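Local coordinates for putative N-acetylmuramoyl-L-alanine amidase,autolysin cwp6 (Peptoclostridium difficile, PDB 5J72), which probably hydrolyses the amide bond between N-acetylmuramic acid and L-alanine in cell-wall peptidoglycan, and carries CWB2 modules that anchor it to the cell wall, at residues G164-D169 against D214-Q219; A182-A187 against A380-A385; V239-T244 against A268-A273; T143-S148 against K197-R202. All coordinates share one frame; numbering follows the deposited sequence.

Contact 1: residues G164-D169 against D214-Q219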
loop_
_atom_site.group_PDB
_atom_site.type_symbol
_atom_site.label_atom_id
_atom_site.label_comp_id
_atom_site.label_asym_id
_atom_site.label_seq_id
_atom_site.Cartn_x
_atom_site.Cartn_y
_atom_site.Cartn_z
ATOM N N GLY A 164 -16.623 13.673 3.477
ATOM C CA GLY A 164 -16.159 12.855 2.364
ATOM C C GLY A 164 -15.478 13.567 1.212
ATOM O O GLY A 164 -14.768 12.917 0.458
ATOM N N GLU A 165 -15.700 14.883 1.044
ATOM C CA GLU A 165 -15.046 15.613 -0.063
ATOM C C GLU A 165 -13.863 16.382 0.498
ATOM O O GLU A 165 -13.135 16.972 -0.267
ATOM C CB GLU A 165 -16.056 16.548 -0.798
ATOM C CG GLU A 165 -17.396 15.877 -1.132
ATOM C CD GLU A 165 -17.318 14.801 -2.229
ATOM O OE1 GLU A 165 -16.223 14.617 -2.804
ATOM O OE2 GLU A 165 -18.358 14.140 -2.516
ATOM N N LEU A 166 -13.660 16.406 1.818
ATOM C CA LEU A 166 -12.480 17.014 2.411
ATOM C C LEU A 166 -11.764 15.870 3.095
ATOM O O LEU A 166 -11.273 16.026 4.232
ATOM C CB LEU A 166 -12.661 18.055 3.530
ATOM C CG LEU A 166 -13.418 19.319 3.236
ATOM C CD1 LEU A 166 -13.795 19.838 4.630
ATOM C CD2 LEU A 166 -12.563 20.352 2.466
ATOM N N ALA A 167 -11.692 14.730 2.450
ATOM C CA ALA A 167 -11.102 13.580 3.108
ATOM C C ALA A 167 -9.670 13.811 3.630
ATOM O O ALA A 167 -9.302 13.188 4.623
ATOM C CB ALA A 167 -11.138 12.399 2.150
ATOM N N ALA A 168 -8.866 14.711 3.002
ATOM C CA ALA A 168 -7.479 14.934 3.452
ATOM C C ALA A 168 -7.458 15.301 4.900
ATOM O O ALA A 168 -6.433 15.137 5.563
ATOM C CB ALA A 168 -6.812 16.033 2.639
ATOM N N ASP A 169 -8.586 15.776 5.410
ATOM C CA ASP A 169 -8.674 16.140 6.808
ATOM C C ASP A 169 -8.776 14.940 7.727
ATOM O O ASP A 169 -8.332 15.017 8.861
ATOM C CB ASP A 169 -9.878 17.042 7.011
ATOM C CG ASP A 169 -9.495 18.506 6.941
ATOM O OD1 ASP A 169 -10.381 19.339 6.613
ATOM O OD2 ASP A 169 -8.306 18.826 7.215
ATOM N N ASP A 214 -16.443 22.780 12.955
ATOM C CA ASP A 214 -17.751 22.951 12.294
ATOM C C ASP A 214 -17.657 23.455 10.897
ATOM O O ASP A 214 -18.634 23.383 10.143
ATOM C CB ASP A 214 -18.709 23.821 13.119
ATOM C CG ASP A 214 -18.194 25.209 13.409
ATOM O OD1 ASP A 214 -18.738 25.857 14.330
ATOM O OD2 ASP A 214 -17.234 25.651 12.718
ATOM N N GLY A 215 -16.471 23.946 10.509
ATOM C CA GLY A 215 -16.290 24.378 9.135
ATOM C C GLY A 215 -16.243 23.170 8.215
ATOM O O GLY A 215 -16.617 23.265 7.055
ATOM N N SER A 216 -15.786 21.999 8.749
ATOM C CA SER A 216 -15.693 20.750 7.959
ATOM C C SER A 216 -17.021 19.968 7.985
ATOM O O SER A 216 -17.568 19.582 6.943
ATOM C CB SER A 216 -14.573 19.886 8.520
ATOM O OG SER A 216 -14.362 18.828 7.601
ATOM N N VAL A 217 -17.527 19.771 9.193
ATOM C CA VAL A 217 -18.810 19.095 9.402
ATOM C C VAL A 217 -19.588 19.980 10.382
ATOM O O VAL A 217 -19.246 20.054 11.565
ATOM C CB VAL A 217 -18.599 17.654 9.947
ATOM C CG1 VAL A 217 -19.977 16.963 10.062
ATOM C CG2 VAL A 217 -17.669 16.872 8.992
ATOM N N SER A 218 -20.616 20.621 9.883
ATOM C CA SER A 218 -21.390 21.627 10.656
ATOM C C SER A 218 -22.474 21.049 11.552
ATOM O O SER A 218 -22.743 19.845 11.532
ATOM C CB SER A 218 -22.071 22.583 9.675
ATOM O OG SER A 218 -23.240 21.999 9.142
ATOM N N GLN A 219 -23.109 21.924 12.332
ATOM C CA GLN A 219 -24.217 21.540 13.191
ATOM C C GLN A 219 -25.363 21.027 12.328
ATOM O O GLN A 219 -26.203 20.268 12.806
ATOM C CB GLN A 219 -24.706 22.773 13.981
ATOM C CG GLN A 219 -25.955 22.448 14.822
ATOM C CD GLN A 219 -25.809 21.207 15.718
ATOM O OE1 GLN A 219 -24.752 20.950 16.337
ATOM N NE2 GLN A 219 -26.863 20.391 15.770
#

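Contact 2: residues A182-A187 against A380-A385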
loop_
_atom_site.group_PDB
_atom_site.type_symbol
_atom_site.label_atom_id
_atom_site.label_comp_id
_atom_site.label_asym_id
_atom_site.label_seq_id
_atom_site.Cartn_x
_atom_site.Cartn_y
_atom_site.Cartn_z
ATOM N N ALA A 182 -13.787 0.994 15.304
ATOM C CA ALA A 182 -14.945 1.592 14.666
ATOM C C ALA A 182 -14.700 1.878 13.196
ATOM O O ALA A 182 -13.567 2.108 12.806
ATOM C CB ALA A 182 -15.208 2.945 15.329
ATOM N N PRO A 183 -15.748 1.860 12.391
ATOM C CA PRO A 183 -15.573 2.189 10.998
ATOM C C PRO A 183 -15.631 3.743 10.818
ATOM O O PRO A 183 -16.123 4.472 11.716
ATOM C CB PRO A 183 -16.802 1.573 10.322
ATOM C CG PRO A 183 -17.897 1.718 11.390
ATOM C CD PRO A 183 -17.134 1.430 12.719
ATOM N N ILE A 184 -15.169 4.209 9.674
ATOM C CA ILE A 184 -15.269 5.609 9.349
ATOM C C ILE A 184 -16.359 5.681 8.248
ATOM O O ILE A 184 -16.277 4.984 7.221
ATOM C CB ILE A 184 -13.944 6.131 8.787
ATOM C CG1 ILE A 184 -12.913 6.234 9.930
ATOM C CG2 ILE A 184 -14.229 7.467 8.010
ATOM C CD1 ILE A 184 -11.422 6.505 9.486
ATOM N N LEU A 185 -17.393 6.485 8.476
ATOM C CA LEU A 185 -18.391 6.695 7.423
ATOM C C LEU A 185 -18.257 8.193 6.989
ATOM O O LEU A 185 -17.635 8.980 7.690
ATOM C CB LEU A 185 -19.872 6.471 7.892
ATOM C CG LEU A 185 -20.147 5.004 8.261
ATOM C CD1 LEU A 185 -21.606 4.870 8.792
ATOM C CD2 LEU A 185 -19.868 4.030 7.066
ATOM N N LEU A 186 -18.893 8.549 5.898
ATOM C CA LEU A 186 -18.688 9.894 5.369
ATOM C C LEU A 186 -19.914 10.799 5.356
ATOM O O LEU A 186 -21.031 10.349 5.087
ATOM C CB LEU A 186 -18.209 9.728 3.894
ATOM C CG LEU A 186 -16.962 8.843 3.749
ATOM C CD1 LEU A 186 -16.634 8.652 2.289
ATOM C CD2 LEU A 186 -15.798 9.434 4.524
ATOM N N ALA A 187 -19.658 12.091 5.610
ATOM C CA ALA A 187 -20.686 13.128 5.630
ATOM C C ALA A 187 -20.323 14.248 4.612
ATOM O O ALA A 187 -19.208 14.273 4.079
ATOM C CB ALA A 187 -20.698 13.770 6.993
ATOM N N ALA A 380 -10.835 2.622 4.140
ATOM C CA ALA A 380 -10.347 1.241 4.258
ATOM C C ALA A 380 -9.443 1.105 5.455
ATOM O O ALA A 380 -9.239 0.010 5.957
ATOM C CB ALA A 380 -9.567 0.880 2.969
ATOM N N GLY A 381 -8.879 2.228 5.925
ATOM C CA GLY A 381 -7.889 2.145 7.007
ATOM C C GLY A 381 -8.296 1.376 8.241
ATOM O O GLY A 381 -7.524 0.527 8.726
ATOM N N PRO A 382 -9.485 1.651 8.829
ATOM C CA PRO A 382 -9.927 0.925 10.062
ATOM C C PRO A 382 -10.011 -0.612 9.845
ATOM O O PRO A 382 -9.763 -1.402 10.722
ATOM C CB PRO A 382 -11.293 1.611 10.379
ATOM C CG PRO A 382 -11.104 2.979 9.851
ATOM C CD PRO A 382 -10.416 2.749 8.502
ATOM N N LEU A 383 -10.417 -0.971 8.632
ATOM C CA LEU A 383 -10.533 -2.415 8.305
ATOM C C LEU A 383 -9.186 -3.022 8.099
ATOM O O LEU A 383 -8.895 -4.114 8.619
ATOM C CB LEU A 383 -11.417 -2.582 7.020
ATOM C CG LEU A 383 -11.530 -4.106 6.595
ATOM C CD1 LEU A 383 -12.305 -4.908 7.659
ATOM C CD2 LEU A 383 -12.302 -4.165 5.233
ATOM N N ALA A 384 -8.284 -2.301 7.380
ATOM C CA ALA A 384 -6.909 -2.801 7.211
ATOM C C ALA A 384 -6.264 -2.968 8.625
ATOM O O ALA A 384 -5.580 -3.936 8.951
ATOM C CB ALA A 384 -6.110 -1.750 6.383
ATOM N N ALA A 385 -6.517 -1.980 9.508
ATOM C CA ALA A 385 -5.924 -2.083 10.857
ATOM C C ALA A 385 -6.506 -3.328 11.633
ATOM O O ALA A 385 -5.769 -4.036 12.285
ATOM C CB ALA A 385 -6.295 -0.843 11.645
#

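Contact 3: residues V239-T244 against A268-A273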
loop_
_atom_site.group_PDB
_atom_site.type_symbol
_atom_site.label_atom_id
_atom_site.label_comp_id
_atom_site.label_asym_id
_atom_site.label_seq_id
_atom_site.Cartn_x
_atom_site.Cartn_y
_atom_site.Cartn_z
ATOM N N VAL A 239 -7.595 24.059 14.982
ATOM C CA VAL A 239 -7.527 25.182 14.025
ATOM C C VAL A 239 -7.013 24.755 12.656
ATOM O O VAL A 239 -7.356 25.360 11.655
ATOM C CB VAL A 239 -6.633 26.313 14.627
ATOM C CG1 VAL A 239 -5.181 25.848 14.798
ATOM C CG2 VAL A 239 -6.672 27.551 13.733
ATOM N N ASP A 240 -6.186 23.705 12.604
ATOM C CA ASP A 240 -5.632 23.245 11.345
ATOM C C ASP A 240 -5.336 21.738 11.482
ATOM O O ASP A 240 -5.537 21.201 12.562
ATOM C CB ASP A 240 -4.321 24.020 11.010
ATOM C CG ASP A 240 -3.109 23.810 11.924
ATOM O OD1 ASP A 240 -3.154 22.940 12.798
ATOM O OD2 ASP A 240 -2.112 24.529 11.754
ATOM N N ARG A 241 -4.870 21.101 10.443
ATOM C CA ARG A 241 -4.534 19.649 10.462
ATOM C C ARG A 241 -3.545 19.319 11.526
ATOM O O ARG A 241 -3.652 18.264 12.114
ATOM C CB ARG A 241 -3.829 19.248 9.169
ATOM C CG ARG A 241 -4.583 19.698 7.972
ATOM C CD ARG A 241 -3.835 19.426 6.714
ATOM N NE ARG A 241 -4.764 19.552 5.613
ATOM C CZ ARG A 241 -4.520 19.093 4.408
ATOM N NH1 ARG A 241 -3.375 18.490 4.149
ATOM N NH2 ARG A 241 -5.420 19.222 3.442
ATOM N N HIS A 242 -2.546 20.189 11.803
ATOM C CA HIS A 242 -1.536 19.803 12.806
ATOM C C HIS A 242 -2.132 19.702 14.140
ATOM O O HIS A 242 -1.837 18.738 14.857
ATOM C CB HIS A 242 -0.335 20.800 12.900
ATOM C CG HIS A 242 0.177 21.225 11.569
ATOM N ND1 HIS A 242 1.061 20.453 10.842
ATOM C CD2 HIS A 242 -0.074 22.327 10.826
ATOM C CE1 HIS A 242 1.317 21.082 9.705
ATOM N NE2 HIS A 242 0.649 22.215 9.667
ATOM N N GLU A 243 -2.993 20.684 14.535
ATOM C CA GLU A 243 -3.583 20.618 15.858
ATOM C C GLU A 243 -4.600 19.435 15.941
ATOM O O GLU A 243 -4.665 18.794 16.953
ATOM C CB GLU A 243 -4.365 21.928 16.202
ATOM C CG GLU A 243 -4.609 21.938 17.722
ATOM C CD GLU A 243 -5.502 23.126 18.185
ATOM O OE1 GLU A 243 -6.168 23.797 17.362
ATOM O OE2 GLU A 243 -5.522 23.335 19.390
ATOM N N THR A 244 -5.381 19.226 14.913
ATOM C CA THR A 244 -6.304 18.081 14.932
ATOM C C THR A 244 -5.535 16.763 15.133
ATOM O O THR A 244 -5.991 15.942 15.911
ATOM C CB THR A 244 -7.082 18.037 13.638
ATOM O OG1 THR A 244 -7.864 19.232 13.598
ATOM C CG2 THR A 244 -8.048 16.787 13.593
ATOM N N ALA A 268 2.126 19.045 2.883
ATOM C CA ALA A 268 2.799 18.563 1.687
ATOM C C ALA A 268 2.933 17.032 1.702
ATOM O O ALA A 268 3.462 16.481 0.740
ATOM C CB ALA A 268 4.199 19.182 1.597
ATOM N N GLY A 269 2.460 16.324 2.773
ATOM C CA GLY A 269 2.628 14.877 2.784
ATOM C C GLY A 269 1.347 14.132 3.046
ATOM O O GLY A 269 1.296 13.219 3.876
ATOM N N GLU A 270 0.296 14.535 2.342
ATOM C CA GLU A 270 -0.995 13.881 2.501
ATOM C C GLU A 270 -0.872 12.387 2.148
ATOM O O GLU A 270 -1.418 11.544 2.866
ATOM C CB GLU A 270 -2.035 14.551 1.590
ATOM C CG GLU A 270 -2.433 15.931 2.112
ATOM C CD GLU A 270 -3.471 16.652 1.198
ATOM O OE1 GLU A 270 -3.856 17.797 1.540
ATOM O OE2 GLU A 270 -3.908 16.067 0.175
ATOM N N TYR A 271 -0.174 12.061 1.013
ATOM C CA TYR A 271 -0.024 10.653 0.643
ATOM C C TYR A 271 0.976 9.978 1.558
ATOM O O TYR A 271 0.908 8.773 1.714
ATOM C CB TYR A 271 0.395 10.495 -0.821
ATOM C CG TYR A 271 -0.841 10.508 -1.686
ATOM C CD1 TYR A 271 -1.324 11.698 -2.230
ATOM C CD2 TYR A 271 -1.542 9.339 -1.946
ATOM C CE1 TYR A 271 -2.460 11.717 -3.018
ATOM C CE2 TYR A 271 -2.700 9.353 -2.728
ATOM C CZ TYR A 271 -3.148 10.543 -3.266
ATOM O OH TYR A 271 -4.276 10.585 -4.051
ATOM N N ASP A 272 1.885 10.706 2.186
ATOM C CA ASP A 272 2.772 10.066 3.165
ATOM C C ASP A 272 1.901 9.600 4.361
ATOM O O ASP A 272 2.042 8.474 4.881
ATOM C CB ASP A 272 3.811 11.100 3.651
ATOM C CG ASP A 272 4.793 11.433 2.551
ATOM O OD1 ASP A 272 5.228 10.494 1.826
ATOM O OD2 ASP A 272 5.120 12.634 2.378
ATOM N N ALA A 273 0.996 10.502 4.825
ATOM C CA ALA A 273 0.109 10.184 5.960
ATOM C C ALA A 273 -0.797 8.956 5.548
ATOM O O ALA A 273 -0.943 7.982 6.290
ATOM C CB ALA A 273 -0.743 11.412 6.306
#

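Contact 4: residues T143-S148 against K197-R202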
loop_
_atom_site.group_PDB
_atom_site.type_symbol
_atom_site.label_atom_id
_atom_site.label_comp_id
_atom_site.label_asym_id
_atom_site.label_seq_id
_atom_site.Cartn_x
_atom_site.Cartn_y
_atom_site.Cartn_z
ATOM N N THR A 143 -19.089 3.103 -0.857
ATOM C CA THR A 143 -17.943 2.230 -0.633
ATOM C C THR A 143 -17.643 2.178 0.902
ATOM O O THR A 143 -17.357 1.080 1.395
ATOM C CB THR A 143 -16.713 2.731 -1.423
ATOM O OG1 THR A 143 -16.940 2.365 -2.762
ATOM C CG2 THR A 143 -15.380 2.052 -0.981
ATOM N N ALA A 144 -17.718 3.325 1.612
ATOM C CA ALA A 144 -17.461 3.309 3.061
ATOM C C ALA A 144 -18.510 2.371 3.756
ATOM O O ALA A 144 -18.183 1.652 4.707
ATOM C CB ALA A 144 -17.548 4.706 3.634
ATOM N N VAL A 145 -19.728 2.352 3.253
ATOM C CA VAL A 145 -20.745 1.463 3.847
ATOM C C VAL A 145 -20.382 0.009 3.616
ATOM O O VAL A 145 -20.566 -0.829 4.518
ATOM C CB VAL A 145 -22.140 1.811 3.249
ATOM C CG1 VAL A 145 -23.199 0.733 3.654
ATOM C CG2 VAL A 145 -22.592 3.199 3.789
ATOM N N GLU A 146 -19.857 -0.360 2.409
ATOM C CA GLU A 146 -19.544 -1.770 2.229
ATOM C C GLU A 146 -18.400 -2.193 3.132
ATOM O O GLU A 146 -18.339 -3.345 3.533
ATOM C CB GLU A 146 -19.190 -2.085 0.773
ATOM C CG GLU A 146 -20.396 -1.854 -0.153
ATOM C CD GLU A 146 -21.601 -2.750 0.276
ATOM O OE1 GLU A 146 -22.701 -2.213 0.530
ATOM O OE2 GLU A 146 -21.417 -3.965 0.390
ATOM N N ILE A 147 -17.483 -1.260 3.440
ATOM C CA ILE A 147 -16.352 -1.572 4.323
ATOM C C ILE A 147 -16.884 -1.808 5.762
ATOM O O ILE A 147 -16.457 -2.721 6.466
ATOM C CB ILE A 147 -15.354 -0.398 4.251
ATOM C CG1 ILE A 147 -14.587 -0.419 2.876
ATOM C CG2 ILE A 147 -14.294 -0.557 5.389
ATOM C CD1 ILE A 147 -13.825 0.936 2.631
ATOM N N SER A 148 -17.767 -0.944 6.170
ATOM C CA SER A 148 -18.422 -0.991 7.483
ATOM C C SER A 148 -19.152 -2.364 7.665
ATOM O O SER A 148 -18.992 -3.051 8.679
ATOM C CB SER A 148 -19.425 0.200 7.548
ATOM O OG SER A 148 -20.096 0.097 8.800
ATOM N N LYS A 197 -26.850 7.551 6.323
ATOM C CA LYS A 197 -27.959 7.509 7.282
ATOM C C LYS A 197 -28.381 6.045 7.527
ATOM O O LYS A 197 -28.565 5.665 8.665
ATOM C CB LYS A 197 -29.118 8.340 6.674
ATOM C CG LYS A 197 -30.490 8.023 7.267
ATOM C CD LYS A 197 -31.591 8.939 6.604
ATOM C CE LYS A 197 -32.979 8.612 7.153
ATOM N NZ LYS A 197 -33.213 9.375 8.411
ATOM N N ALA A 198 -28.521 5.225 6.475
ATOM C CA ALA A 198 -28.993 3.859 6.660
ATOM C C ALA A 198 -27.945 3.007 7.349
ATOM O O ALA A 198 -28.311 2.110 8.125
ATOM C CB ALA A 198 -29.360 3.227 5.289
ATOM N N GLU A 199 -26.637 3.244 7.070
ATOM C CA GLU A 199 -25.651 2.398 7.732
ATOM C C GLU A 199 -25.510 2.812 9.209
ATOM O O GLU A 199 -25.270 1.953 10.049
ATOM C CB GLU A 199 -24.281 2.499 6.962
ATOM C CG GLU A 199 -23.143 1.661 7.600
ATOM C CD GLU A 199 -23.430 0.144 7.603
ATOM O OE1 GLU A 199 -24.463 -0.302 7.001
ATOM O OE2 GLU A 199 -22.614 -0.609 8.202
ATOM N N LEU A 200 -25.602 4.129 9.540
ATOM C CA LEU A 200 -25.587 4.543 10.929
ATOM C C LEU A 200 -26.775 3.810 11.638
ATOM O O LEU A 200 -26.617 3.275 12.728
ATOM C CB LEU A 200 -25.847 6.070 11.098
ATOM C CG LEU A 200 -24.651 6.964 10.758
ATOM C CD1 LEU A 200 -25.084 8.384 10.761
ATOM C CD2 LEU A 200 -23.561 6.734 11.815
ATOM N N LYS A 201 -27.950 3.772 11.017
ATOM C CA LYS A 201 -29.060 3.060 11.684
ATOM C C LYS A 201 -28.769 1.557 11.871
ATOM O O LYS A 201 -29.040 0.969 12.942
ATOM C CB LYS A 201 -30.356 3.166 10.818
ATOM C CG LYS A 201 -30.938 4.592 10.895
ATOM C CD LYS A 201 -32.277 4.656 10.019
ATOM C CE LYS A 201 -33.030 5.983 10.167
ATOM N NZ LYS A 201 -33.689 6.166 11.529
ATOM N N ARG A 202 -28.215 0.948 10.847
ATOM C CA ARG A 202 -27.915 -0.496 10.916
ATOM C C ARG A 202 -26.876 -0.802 12.007
ATOM O O ARG A 202 -27.036 -1.794 12.715
ATOM C CB ARG A 202 -27.338 -0.977 9.542
ATOM C CG ARG A 202 -27.411 -2.514 9.399
ATOM C CD ARG A 202 -26.547 -3.005 8.197
ATOM N NE ARG A 202 -25.125 -2.709 8.387
ATOM C CZ ARG A 202 -24.339 -3.421 9.189
ATOM N NH1 ARG A 202 -23.073 -3.066 9.363
ATOM N NH2 ARG A 202 -24.820 -4.497 9.830
#

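Contact 1: residues G164-D169 against D214-Q219
Leu166 leans over the hydroxyl of Ser216, and this one approach carries most of a small contact between two loops. The touching atom is the methyl CD1 of Leu166, 3.2 Å from Ser216 OG and 3.9 Å from Ser216 CA, so one branch of the fork rests on the serine from its OG side. The leucine gets there because its CG stands opposite its own carbonyl carbon (chi1 -61°), which sends the branched end across to the other loop. Ser216 turns its hydroxyl to meet it, with chi1 at -170° carrying OG away from the backbone N. A small residue suits this buried place, since a short CB-OG arm lets the leucine methyl come close to the backbone. Asp169 is a looser neighbour. Its OD1 lies 4.1 Å from Ser216 OG, a near approach rather than a bond. Asn163, at the end of strand 158-163, links the two loops by hydrogen bonds: OD1 accepts from Glu165 N and ND2 donates to Ser216 O. The loops leave the C-terminal ends of strands 158-163 and 207-211, adjacent members of the parallel sheet in this CWB2 module. One leads on to helix 174-180; the other runs to Ser218, whose hydroxyl caps the start of helix 219-228, while Ala167 packs on helix 375-387.

Contact 2: residues A182-A187 against A380-A385
This is a junction between two CWB2 modules: edge strand 184-187 of the four-stranded parallel sheet in the first meets helix 375-387 of the third, nearly two hundred residues on. Pro382 is the projection that enters the interface, and its ring is shared between two neighbours. The CG corner rests against the end of Ile184, 3.6 Å from Ile184 CD1 and 3.7 Å from Ile184 CG1, with the isoleucine and the proline crossing at about a right angle. Ile184 offers this arm because a chi1 of -73° swings CG1 away from the carbonyl carbon; the chain then runs on extended to CD1, away from the strand, to end beyond the CG corner of the ring and not over a face. Val160 and Ala177 touch the same isoleucine, so a beta-branched, wholly apolar residue fills the space between strand 158-163, helix 174-180 and the incoming helix. Proline suits the helix here because its compact, rigid ring brings the backbones close: the CA atoms of Pro183 and Pro382 are only 5.9 Å apart. Having no N-H, Pro382 cannot bond to the turn before it, and the helix is kinked here; Leu383 N makes only a weak bond to Ala380 O, while Ala384 N and Ala385 N resume the regular pattern. Trp152 and Thr174 pack around the ring as well. Beside the strand's start the contact is with backbone rather than side chain: Pro382 CB sits 3.4 Å from Ala182 O.

Contact 3: residues V239-T244 against A268-A273
Arg241 reaches across to Glu270 in the first turn of a second helix, and its whole length is used on the way. From CB the chain sets off on the side of the backbone N (chi1 -51°), then runs extended through CD to NE. The CG methylene passes near Asp169 OD2, to which NE also makes a long, weak ion pair. At the tip NH1 and NH2 close end-on upon a single oxygen: Glu270 OE1 lies 2.7 Å from Arg241 NH1 and 2.8 Å from Arg241 NH2, with CZ behind them 3.2 Å from it. The oxygen lies in the guanidinium plane and is met on its anti side, with the nitrogens tilted out of the carboxylate plane. Because two N-H groups converge on one atom, neither bond is straight (147° at NH1, and much the same at NH2). NH1 has a second acceptor, Gly266 O, which helps to fix the rotation of the group. Glutamate fits because its extended chain brings a charge out to this partly exposed edge. Both residues directly follow an N-cap: Asp240, whose OD1 accepts from Glu243 N, and Gly269. The salt bridge thus joins the first turns of helices 241-253 and 270-283, successive helices of one CWB2 module.

Contact 4: residues T143-S148 against K197-R202
Val145 and Glu199 pack side by side where helices 140-151 and 194-203 run nearly parallel, their segment axes 10.3 Å apart at a crossing angle of 15°. The tight part is built on the glutamate. Its CB lies 3.7 Å from Val145 CG2, the two side chains sliding past each other in opposite directions. With CG trans to the backbone N, the chain then bends at chi2 (63°), bringing the carboxylate round to Ser148. There the hydroxyl donates a bond of 2.7 Å from Ser148 OG to the anti side of Glu199 OE2. Arg202, one turn on, grips the same carboxylate side-on from its syn side, NE to OE1 at 2.9 Å and NH1 to OE2 at 2.8 Å. A buried glutamate is thus held by three donors, which probably favours its charged form, and OE2 takes two of them. Toward the outside the fit slackens: Arg202 NH1 stays 4.1 Å from Ser148 O, and the outer side, beside exposed Ala198, is open to solvent. The arginine turns instead to the carbonyls of Trp152 and Lys153, just beyond the end of helix 140-151. On the inner side Leu185 of strand 184-187 packs against Ser148, Glu199 and Leu200, while Thr143, Ala144 and Ile147 rest on helix 375-387 of the third CWB2 module.

How the contacts relate
Contacts 1 and 4 lie in the first CWB2 module and contact 3 in the second, while contact 2 joins the first to the third. Contact 2 touches contacts 4 and 1 (centres 10 Å and 16 Å away) but stays about 9 Å from contact 3 at the nearest atoms. Gly164 N, probably bonded to Ala187 O (2.7 Å), links it to contact 1; Pro183 CG, 3.8 Å from Ser148 OG, links it to contact 4. Contact 1 meets contact 3 through Ala168 CB, 3.6 Å from Arg241 NH2. A calcium ion lies about 8 Å from the side chain of Pro183 and about 10 Å from that of Arg202. The zinc site (His460, Glu477, His530) belongs to the separate amidase domain.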